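Local coordinates for holo-[acyl-carrier-protein] synthase (Thermotoga maritima, PDB 5XUM) that belongs to the 4'-phosphopantetheinyl transferase superfamily, as a holo-[acyl-carrier-protein] synthase of the AcpS type, at residues Phe146-Lys149 with Lys150-Ser154. Residues are numbered along the deposited sequence; the frame is centred on the assembly and turned at random.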
ATOM      1  N   PHE A 146     -19.142  14.736   0.880  1.00 44.09           N
ATOM      2  CA  PHE A 146     -20.232  15.602   0.422  1.00 49.08           C
ATOM      3  C   PHE A 146     -21.489  15.459   1.276  1.00 48.88           C
ATOM      4  O   PHE A 146     -22.205  16.437   1.493  1.00 48.76           O
ATOM      5  CB  PHE A 146     -20.547  15.369  -1.056  1.00 48.86           C
ATOM      6  CG  PHE A 146     -19.528  15.961  -1.986  1.00 49.17           C
ATOM      7  CD1 PHE A 146     -19.623  17.289  -2.386  1.00 48.95           C
ATOM      8  CD2 PHE A 146     -18.468  15.192  -2.458  1.00 46.10           C
ATOM      9  CE1 PHE A 146     -18.682  17.840  -3.243  1.00 55.40           C
ATOM     10  CE2 PHE A 146     -17.525  15.738  -3.310  1.00 45.23           C
ATOM     11  CZ  PHE A 146     -17.632  17.062  -3.706  1.00 51.86           C
ATOM     12  N   THR A 147     -21.745  14.243   1.755  1.00 50.80           N
ATOM     13  CA  THR A 147     -22.831  13.989   2.698  1.00 49.08           C
ATOM     14  C   THR A 147     -22.577  14.760   3.994  1.00 50.66           C
ATOM     15  O   THR A 147     -23.476  15.428   4.513  1.00 53.87           O
ATOM     16  CB  THR A 147     -22.989  12.481   2.990  1.00 46.14           C
ATOM     17  OG1 THR A 147     -23.175  11.775   1.759  1.00 51.63           O
ATOM     18  CG2 THR A 147     -24.190  12.215   3.902  1.00 46.03           C
ATOM     19  N   LEU A 148     -21.347  14.675   4.499  1.00 49.23           N
ATOM     20  CA  LEU A 148     -20.945  15.402   5.701  1.00 50.59           C
ATOM     21  C   LEU A 148     -21.011  16.917   5.494  1.00 53.82           C
ATOM     22  O   LEU A 148     -21.517  17.639   6.355  1.00 55.80           O
ATOM     23  CB  LEU A 148     -19.539  14.976   6.149  1.00 46.85           C
ATOM     24  CG  LEU A 148     -18.941  15.632   7.400  1.00 47.01           C
ATOM     25  CD1 LEU A 148     -19.737  15.295   8.654  1.00 44.40           C
ATOM     26  CD2 LEU A 148     -17.479  15.243   7.571  1.00 42.10           C
ATOM     27  N   LYS A 149     -20.512  17.379   4.349  1.00 54.29           N
ATOM     28  CA  LYS A 149     -20.482  18.804   4.002  1.00 58.64           C
ATOM     29  C   LYS A 149     -21.884  19.422   3.970  1.00 59.98           C
ATOM     30  O   LYS A 149     -22.094  20.528   4.475  1.00 62.03           O
ATOM     31  CB  LYS A 149     -19.780  18.998   2.654  1.00 57.37           C
ATOM     32  CG  LYS A 149     -19.422  20.434   2.308  1.00 63.03           C
ATOM     33  CD  LYS A 149     -18.758  20.504   0.940  1.00 64.24           C
ATOM     34  CE  LYS A 149     -18.669  21.933   0.428  1.00 69.91           C
ATOM     35  NZ  LYS A 149     -17.701  22.762   1.199  1.00 73.61           N
ATOM     36  N   LYS A 150     -22.832  18.695   3.381  1.00 60.02           N
ATOM     37  CA  LYS A 150     -24.220  19.138   3.260  1.00 64.53           C
ATOM     38  C   LYS A 150     -24.923  19.174   4.621  1.00 67.11           C
ATOM     39  O   LYS A 150     -25.755  20.051   4.874  1.00 72.73           O
ATOM     40  CB  LYS A 150     -24.974  18.222   2.291  1.00 67.27           C
ATOM     41  CG  LYS A 150     -26.333  18.737   1.843  1.00 72.31           C
ATOM     42  CD  LYS A 150     -27.097  17.663   1.084  1.00 79.07           C
ATOM     43  CE  LYS A 150     -28.498  18.127   0.723  1.00 81.84           C
ATOM     44  NZ  LYS A 150     -29.303  17.030   0.117  1.00 87.90           N
ATOM     45  N   LEU A 151     -24.581  18.223   5.486  1.00 65.20           N
ATOM     46  CA  LEU A 151     -25.147  18.145   6.832  1.00 65.35           C
ATOM     47  C   LEU A 151     -24.676  19.308   7.706  1.00 66.23           C
ATOM     48  O   LEU A 151     -25.460  19.874   8.466  1.00 69.09           O
ATOM     49  CB  LEU A 151     -24.797  16.797   7.482  1.00 63.09           C
ATOM     50  CG  LEU A 151     -25.351  16.432   8.867  1.00 64.02           C
ATOM     51  CD1 LEU A 151     -25.599  14.937   8.960  1.00 63.96           C
ATOM     52  CD2 LEU A 151     -24.430  16.890   9.992  1.00 63.15           C
ATOM     53  N   LEU A 152     -23.397  19.660   7.585  1.00 63.10           N
ATOM     54  CA  LEU A 152     -22.794  20.701   8.418  1.00 69.93           C
ATOM     55  C   LEU A 152     -23.182  22.115   7.986  1.00 72.54           C
ATOM     56  O   LEU A 152     -23.437  22.974   8.833  1.00 74.42           O
ATOM     57  CB  LEU A 152     -21.269  20.560   8.447  1.00 66.55           C
ATOM     58  CG  LEU A 152     -20.669  19.286   9.049  1.00 63.17           C
ATOM     59  CD1 LEU A 152     -19.209  19.164   8.637  1.00 57.89           C
ATOM     60  CD2 LEU A 152     -20.814  19.237  10.565  1.00 63.84           C
ATOM     61  N   GLU A 153     -23.224  22.347   6.675  1.00 77.92           N
ATOM     62  CA  GLU A 153     -23.558  23.663   6.117  1.00 77.39           C
ATOM     63  C   GLU A 153     -25.025  24.047   6.333  1.00 78.01           C
ATOM     64  O   GLU A 153     -25.378  25.225   6.249  1.00 81.76           O
ATOM     65  CB  GLU A 153     -23.197  23.734   4.629  1.00 77.08           C
ATOM     66  CG  GLU A 153     -21.702  23.846   4.358  1.00 82.37           C
ATOM     67  CD  GLU A 153     -21.355  23.842   2.877  1.00 84.90           C
ATOM     68  OE1 GLU A 153     -22.166  23.353   2.059  1.00 85.65           O
ATOM     69  OE2 GLU A 153     -20.257  24.324   2.529  1.00 91.83           O
ATOM     70  N   SER A 154     -25.863  23.048   6.609  1.00 74.65           N
ATOM     71  CA  SER A 154     -27.264  23.268   6.975  1.00 71.67           C
ATOM     72  C   SER A 154     -27.367  23.992   8.316  1.00 69.35           C
ATOM     73  O   SER A 154     -28.269  24.805   8.524  1.00 71.73           O
ATOM     74  CB  SER A 154     -28.015  21.937   7.046  1.00 65.42           C
ATOM     75  OG  SER A 154     -28.051  21.301   5.782  1.00 74.82           O
TER
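K149 and E153, one helical turn apart, form a salt bridge in which NZ of K149 gives a weak hydrogen bond to OE2 of E153 at 3.3 Å. The lysine puts CG anti to its backbone N (chi1 -168°) and bends only at its last torsion, chi4 70°, which swings the ammonium over to the obliquely crossing glutamate. A long, flexible pair of opposite charge suits this partly exposed side of the helix. In the backbone of the same pair, the O of K149 accepts the N-H of E153 at 3.1 Å, and CG of the glutamate packs against that oxygen. The other carbonyls follow suit: F146 O takes the N-H of K150 at 3.0 Å, T147 O that of L151 and L148 O that of L152. These i to i+4 bonds build an amphipathic alpha-helix lying on the four-stranded antiparallel sheet that includes strands 114-117 and 158-162. L148 and L152 face the sheet, where branched apolar side chains suit a buried surface: CG of L148 meets CD1 of L152 at 3.8 Å, and both rest on L159, with I114 and V116 adding to the floor. Near the N-terminal end, OD1 of D84 accepts from F146 N and OD2 from T147 OG1, a threonine hydroxyl joining a first-turn N-H in binding one carboxylate. The short hydroxyl of S154 reaches back to K150 O, OG lying 2.8 Å away nearly in line with the C=O bond; the backbone N of S154 reaches that oxygen weakly, at 3.5 Å.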